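Local coordinates for protein NAD nucleotidase (Haemophilus influenzae, PDB 3ZTV) that degrades NAD to adenosine and nicotinamide riboside as a zinc-dependent periplasmic nucleotidase of broad substrate specificity, also showing NAD(P) pyrophosphatase activity, at residues Y97-N102 with L200-A204; N109-L113 with S134-W140. One frame throughout, in Å; residues are numbered along the deposited sequence.

How the contacts relate
Going from the N terminus, the chain first reaches these contacts at strand 97-99, whose end leads to the zinc ligand N102, and then at helix 108-116. From that helix it turns back through strands 123-124 and 128-130 to the loop 134-140, where contact 2 closes a short loop of 20 intervening residues. The chain then runs on to strand 198-203, and contact 1 closes the longer loop of 97 residues, which encloses contact 2 entirely; the two loops nest and do not cross. Contact 1 joins the two central sheets at the metal site, whereas contact 2 fastens a helix to a peripheral loop. They meet where L100 packs on W140 and L112.

Contact 1: residues Y97-N102 with L200-A204; sequences YFTLGN and LLSHA. With ZN (zinc ion), chain B.
T99 and L201 carry the apolar part of this buried contact, their side chains sliding past each other in opposite directions. T99 CB lies 3.9 Å from L201 CG, and the methyl CD2 of L201 reaches back to Y97 CB at 4.1 Å. A branched leucine fills this interior well, while threonine adds a polar atom: with chi1 at -157°, OG1 is placed opposite the backbone N and hydrogen-bonds to L124 O. Y97 turns its hydroxyl away to D144.

No clear hydrogen bond joins the two strands, because they belong to different sheets. Their axes pass 7.5 Å apart at 36°, the face-to-face packing of the central beta sandwich in calcineurin-like phosphoesterases, with the metals at the strand ends.

A CH-pi contact follows: G101 CA sits over one face of the H203 ring, 3.6 Å from its centroid and 18° off the normal. Carrying no side chain, glycine lets the backbone come this close.

In metal coordination, N102 OD1 binds zinc at 2.0 Å, beside a water, D70 and D226. H203 is probably a ligand too, though its carbon CE1 is modelled doubtfully close, in a perhaps flipped ring; as modelled, H203 NE2 hydrogen-bonds to D20 OD1 of the other zinc site.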
loop_
_atom_site.group_PDB
_atom_site.type_symbol
_atom_site.label_atom_id
_atom_site.label_comp_id
_atom_site.label_asym_id
_atom_site.label_seq_id
_atom_site.Cartn_x
_atom_site.Cartn_y
_atom_site.Cartn_z
ATOM N N TYR A 97 -24.985 11.662 -4.444
ATOM C CA TYR A 97 -23.786 10.892 -4.799
ATOM C C TYR A 97 -23.993 9.398 -4.665
ATOM O O TYR A 97 -24.733 8.944 -3.788
ATOM C CB TYR A 97 -22.580 11.285 -3.928
ATOM C CG TYR A 97 -22.268 12.770 -3.939
ATOM C CD1 TYR A 97 -21.551 13.343 -4.983
ATOM C CD2 TYR A 97 -22.686 13.603 -2.903
ATOM C CE1 TYR A 97 -21.278 14.699 -5.003
ATOM C CE2 TYR A 97 -22.412 14.960 -2.919
ATOM C CZ TYR A 97 -21.706 15.499 -3.961
ATOM O OH TYR A 97 -21.441 16.847 -3.955
ATOM N N PHE A 98 -23.317 8.657 -5.539
ATOM C CA PHE A 98 -23.274 7.197 -5.553
ATOM C C PHE A 98 -21.799 6.822 -5.596
ATOM O O PHE A 98 -21.026 7.446 -6.339
ATOM C CB PHE A 98 -23.962 6.717 -6.834
ATOM C CG PHE A 98 -23.805 5.240 -7.150
ATOM C CD1 PHE A 98 -24.293 4.254 -6.308
ATOM C CD2 PHE A 98 -23.226 4.852 -8.354
ATOM C CE1 PHE A 98 -24.163 2.907 -6.638
ATOM C CE2 PHE A 98 -23.110 3.521 -8.686
ATOM C CZ PHE A 98 -23.585 2.546 -7.841
ATOM N N THR A 99 -21.386 5.830 -4.813
ATOM C CA THR A 99 -20.024 5.306 -4.938
ATOM C C THR A 99 -20.064 3.885 -5.517
ATOM O O THR A 99 -21.028 3.148 -5.323
ATOM C CB THR A 99 -19.220 5.372 -3.598
ATOM O OG1 THR A 99 -17.816 5.377 -3.886
ATOM C CG2 THR A 99 -19.552 4.200 -2.701
ATOM N N LEU A 100 -19.014 3.524 -6.242
ATOM C CA LEU A 100 -18.919 2.174 -6.792
ATOM C C LEU A 100 -18.722 1.113 -5.718
ATOM O O LEU A 100 -17.909 1.288 -4.806
ATOM C CB LEU A 100 -17.766 2.091 -7.804
ATOM C CG LEU A 100 -17.788 3.069 -8.975
ATOM C CD1 LEU A 100 -16.504 2.928 -9.777
ATOM C CD2 LEU A 100 -19.019 2.813 -9.843
ATOM N N GLY A 101 -19.479 0.025 -5.833
ATOM C CA GLY A 101 -19.239 -1.158 -5.035
ATOM C C GLY A 101 -18.447 -2.204 -5.795
ATOM O O GLY A 101 -17.798 -1.904 -6.823
ATOM N N ASN A 102 -18.473 -3.430 -5.281
ATOM C CA ASN A 102 -17.767 -4.527 -5.923
ATOM C C ASN A 102 -18.580 -5.133 -7.052
ATOM O O ASN A 102 -18.038 -5.451 -8.119
ATOM C CB ASN A 102 -17.300 -5.610 -4.931
ATOM C CG ASN A 102 -18.420 -6.153 -4.061
ATOM O OD1 ASN A 102 -19.182 -5.393 -3.491
ATOM N ND2 ASN A 102 -18.506 -7.463 -3.939
ATOM N N LEU A 200 -16.680 10.355 4.058
ATOM C CA LEU A 200 -16.186 9.268 3.220
ATOM C C LEU A 200 -17.364 8.330 2.917
ATOM O O LEU A 200 -17.998 7.792 3.832
ATOM C CB LEU A 200 -15.071 8.527 3.955
ATOM C CG LEU A 200 -14.395 7.372 3.221
ATOM C CD1 LEU A 200 -13.631 7.896 2.018
ATOM C CD2 LEU A 200 -13.467 6.613 4.157
ATOM N N LEU A 201 -17.669 8.175 1.634
ATOM C CA LEU A 201 -18.735 7.302 1.142
ATOM C C LEU A 201 -18.036 6.044 0.625
ATOM O O LEU A 201 -17.458 6.042 -0.474
ATOM C CB LEU A 201 -19.512 8.012 0.032
ATOM C CG LEU A 201 -20.715 7.279 -0.559
ATOM C CD1 LEU A 201 -21.742 6.906 0.513
ATOM C CD2 LEU A 201 -21.360 8.101 -1.655
ATOM N N SER A 202 -18.025 5.004 1.449
ATOM C CA SER A 202 -17.104 3.882 1.276
ATOM C C SER A 202 -17.752 2.507 1.247
ATOM O O SER A 202 -18.355 2.059 2.222
ATOM C CB SER A 202 -16.037 3.891 2.370
ATOM O OG SER A 202 -15.282 2.688 2.330
ATOM N N HIS A 203 -17.578 1.836 0.099
ATOM C CA HIS A 203 -17.945 0.430 -0.065
ATOM C C HIS A 203 -16.853 -0.530 0.421
ATOM O O HIS A 203 -16.797 -1.692 -0.023
ATOM C CB HIS A 203 -18.308 0.076 -1.519
ATOM C CG HIS A 203 -19.339 -1.010 -1.616
ATOM N ND1 HIS A 203 -19.056 -2.359 -1.769
ATOM C CD2 HIS A 203 -20.682 -0.923 -1.517
ATOM C CE1 HIS A 203 -20.193 -3.044 -1.779
ATOM N NE2 HIS A 203 -21.190 -2.192 -1.634
ATOM N N ALA A 204 -15.982 -0.069 1.318
ATOM C CA ALA A 204 -14.913 -0.942 1.818
ATOM C C ALA A 204 -15.398 -2.005 2.799
ATOM O O ALA A 204 -14.642 -2.931 3.112
ATOM C CB ALA A 204 -13.789 -0.122 2.462
HETATM ZN ZN ZN B . -20.476 -5.118 -1.928
HETATM O O HOH W 1 -21.643 -6.469 -1.010
#

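Contact 2: residues N109-L113 with S134-W140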
loop_
_atom_site.group_PDB
_atom_site.type_symbol
_atom_site.label_atom_id
_atom_site.label_comp_id
_atom_site.label_asym_id
_atom_site.label_seq_id
_atom_site.Cartn_x
_atom_site.Cartn_y
_atom_site.Cartn_z
ATOM N N ASN A 109 -16.167 -4.062 -17.440
ATOM C CA ASN A 109 -16.286 -2.632 -17.666
ATOM C C ASN A 109 -17.508 -2.337 -18.520
ATOM O O ASN A 109 -18.164 -1.304 -18.372
ATOM C CB ASN A 109 -15.041 -2.088 -18.364
ATOM C CG ASN A 109 -13.797 -2.128 -17.490
ATOM O OD1 ASN A 109 -13.817 -2.591 -16.353
ATOM N ND2 ASN A 109 -12.690 -1.645 -18.044
ATOM N N GLU A 110 -17.779 -3.254 -19.448
ATOM C CA GLU A 110 -18.919 -3.158 -20.347
ATOM C C GLU A 110 -20.234 -3.079 -19.567
ATOM O O GLU A 110 -21.084 -2.227 -19.834
ATOM C CB GLU A 110 -18.927 -4.365 -21.293
ATOM C CG GLU A 110 -17.731 -4.444 -22.253
ATOM C CD GLU A 110 -16.411 -4.854 -21.594
ATOM O OE1 GLU A 110 -16.409 -5.447 -20.488
ATOM O OE2 GLU A 110 -15.358 -4.594 -22.216
ATOM N N GLY A 111 -20.388 -3.955 -18.581
ATOM C CA GLY A 111 -21.582 -3.945 -17.758
ATOM C C GLY A 111 -21.708 -2.680 -16.926
ATOM O O GLY A 111 -22.804 -2.149 -16.754
ATOM N N LEU A 112 -20.592 -2.176 -16.400
ATOM C CA LEU A 112 -20.658 -0.955 -15.605
ATOM C C LEU A 112 -21.042 0.230 -16.483
ATOM O O LEU A 112 -21.827 1.084 -16.084
ATOM C CB LEU A 112 -19.338 -0.691 -14.874
ATOM C CG LEU A 112 -19.328 0.558 -13.988
ATOM C CD1 LEU A 112 -20.562 0.615 -13.087
ATOM C CD2 LEU A 112 -18.044 0.617 -13.170
ATOM N N LEU A 113 -20.497 0.273 -17.696
ATOM C CA LEU A 113 -20.845 1.343 -18.613
ATOM C C LEU A 113 -22.358 1.394 -18.861
ATOM O O LEU A 113 -22.939 2.472 -18.957
ATOM C CB LEU A 113 -20.076 1.189 -19.928
ATOM C CG LEU A 113 -20.212 2.357 -20.904
ATOM C CD1 LEU A 113 -19.661 3.639 -20.299
ATOM C CD2 LEU A 113 -19.513 2.031 -22.217
ATOM N N SER A 134 -9.457 3.312 -21.253
ATOM C CA SER A 134 -10.586 2.581 -20.693
ATOM C C SER A 134 -11.917 3.173 -21.146
ATOM O O SER A 134 -12.064 4.387 -21.277
ATOM C CB SER A 134 -10.519 2.613 -19.167
ATOM O OG SER A 134 -11.582 1.860 -18.594
ATOM N N ILE A 135 -12.902 2.308 -21.364
ATOM C CA ILE A 135 -14.241 2.788 -21.679
ATOM C C ILE A 135 -14.878 3.490 -20.470
ATOM O O ILE A 135 -15.882 4.186 -20.600
ATOM C CB ILE A 135 -15.169 1.656 -22.220
ATOM C CG1 ILE A 135 -15.482 0.606 -21.150
ATOM C CG2 ILE A 135 -14.560 1.009 -23.474
ATOM C CD1 ILE A 135 -16.397 -0.500 -21.674
ATOM N N LEU A 136 -14.255 3.335 -19.301
ATOM C CA LEU A 136 -14.726 3.988 -18.069
ATOM C C LEU A 136 -13.984 5.285 -17.741
ATOM O O LEU A 136 -14.239 5.902 -16.703
ATOM C CB LEU A 136 -14.640 3.028 -16.886
ATOM C CG LEU A 136 -15.450 1.742 -17.060
ATOM C CD1 LEU A 136 -15.143 0.777 -15.938
ATOM C CD2 LEU A 136 -16.951 2.032 -17.140
ATOM N N TYR A 137 -13.059 5.699 -18.599
ATOM C CA TYR A 137 -12.317 6.933 -18.372
ATOM C C TYR A 137 -13.277 8.111 -18.216
ATOM O O TYR A 137 -14.221 8.252 -18.986
ATOM C CB TYR A 137 -11.358 7.185 -19.536
ATOM C CG TYR A 137 -10.386 8.315 -19.282
ATOM C CD1 TYR A 137 -9.457 8.239 -18.248
ATOM C CD2 TYR A 137 -10.389 9.452 -20.076
ATOM C CE1 TYR A 137 -8.559 9.269 -18.012
ATOM C CE2 TYR A 137 -9.489 10.488 -19.847
ATOM C CZ TYR A 137 -8.582 10.389 -18.813
ATOM O OH TYR A 137 -7.687 11.412 -18.581
ATOM N N ASN A 138 -13.031 8.949 -17.213
ATOM C CA ASN A 138 -13.831 10.156 -16.985
ATOM C C ASN A 138 -15.321 9.920 -16.707
ATOM O O ASN A 138 -16.152 10.778 -17.008
ATOM C CB ASN A 138 -13.688 11.147 -18.152
ATOM C CG ASN A 138 -12.344 11.855 -18.169
ATOM O OD1 ASN A 138 -11.861 12.263 -19.227
ATOM N ND2 ASN A 138 -11.735 12.006 -16.998
ATOM N N LYS A 139 -15.667 8.765 -16.146
ATOM C CA LYS A 139 -17.066 8.480 -15.836
ATOM C C LYS A 139 -17.405 8.758 -14.366
ATOM O O LYS A 139 -18.569 8.733 -13.974
ATOM C CB LYS A 139 -17.411 7.037 -16.195
ATOM C CG LYS A 139 -17.350 6.719 -17.691
ATOM C CD LYS A 139 -18.306 7.588 -18.502
ATOM C CE LYS A 139 -18.307 7.188 -19.978
ATOM N NZ LYS A 139 -19.150 8.108 -20.786
ATOM N N TRP A 140 -16.385 9.015 -13.551
ATOM C CA TRP A 140 -16.579 9.408 -12.160
ATOM C C TRP A 140 -15.398 10.230 -11.696
ATOM O O TRP A 140 -14.379 10.317 -12.397
ATOM C CB TRP A 140 -16.770 8.194 -11.265
ATOM C CG TRP A 140 -15.629 7.213 -11.232
ATOM C CD1 TRP A 140 -14.460 7.298 -10.495
ATOM C CD2 TRP A 140 -15.567 5.967 -11.935
ATOM N NE1 TRP A 140 -13.689 6.172 -10.701
ATOM C CE2 TRP A 140 -14.338 5.353 -11.598
ATOM C CE3 TRP A 140 -16.427 5.313 -12.834
ATOM C CZ2 TRP A 140 -13.978 4.105 -12.099
ATOM C CZ3 TRP A 140 -16.052 4.086 -13.335
ATOM C CH2 TRP A 140 -14.842 3.497 -12.979
HETATM O O HOH W 2 -12.232 -0.605 -20.820
#
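L136 lies across the amide of N109 obliquely, its CD1 methyl over the amide face and 3.6 Å from N109 CG. The chi1 of -59° keeps the L136 side chain opposite its own carbonyl carbon and swings the fork toward the helix. The amide beneath is held at both ends: N109 OD1 accepts from G171 N, and N109 ND2 donates to a water, at 3.0 Å, that also accepts from I135 N. Asparagine suits the place, offering a flat face to a methyl while its edge groups stay paired.

L112 meets L136 at about a right angle, and W140 likewise. L112 CD2 is 4.0 Å from L136 CD1 and equally far from W140 CZ3, one methyl serving both neighbours. L113 divides its fork: CD2 packs 4.1 Å from I135 CD1, and CD1 touches the aliphatic K139 CE at 3.8 Å, a use of the lysine chain that leaves its charge at the surface.

Two overlapping beta turns, type I from S134 and type II from L136, shape the loop; N138 takes the positive phi of the second, which asparagine tolerates. S134 OG accepts from L136 N in an ST turn and also pairs with D173.

Around these side chains, L136 rests on strands 128-130 and 174-176, W140 NE1 hydrogen-bonds to V128 O, and K139 and W140 reach L116 further along helix 108-116.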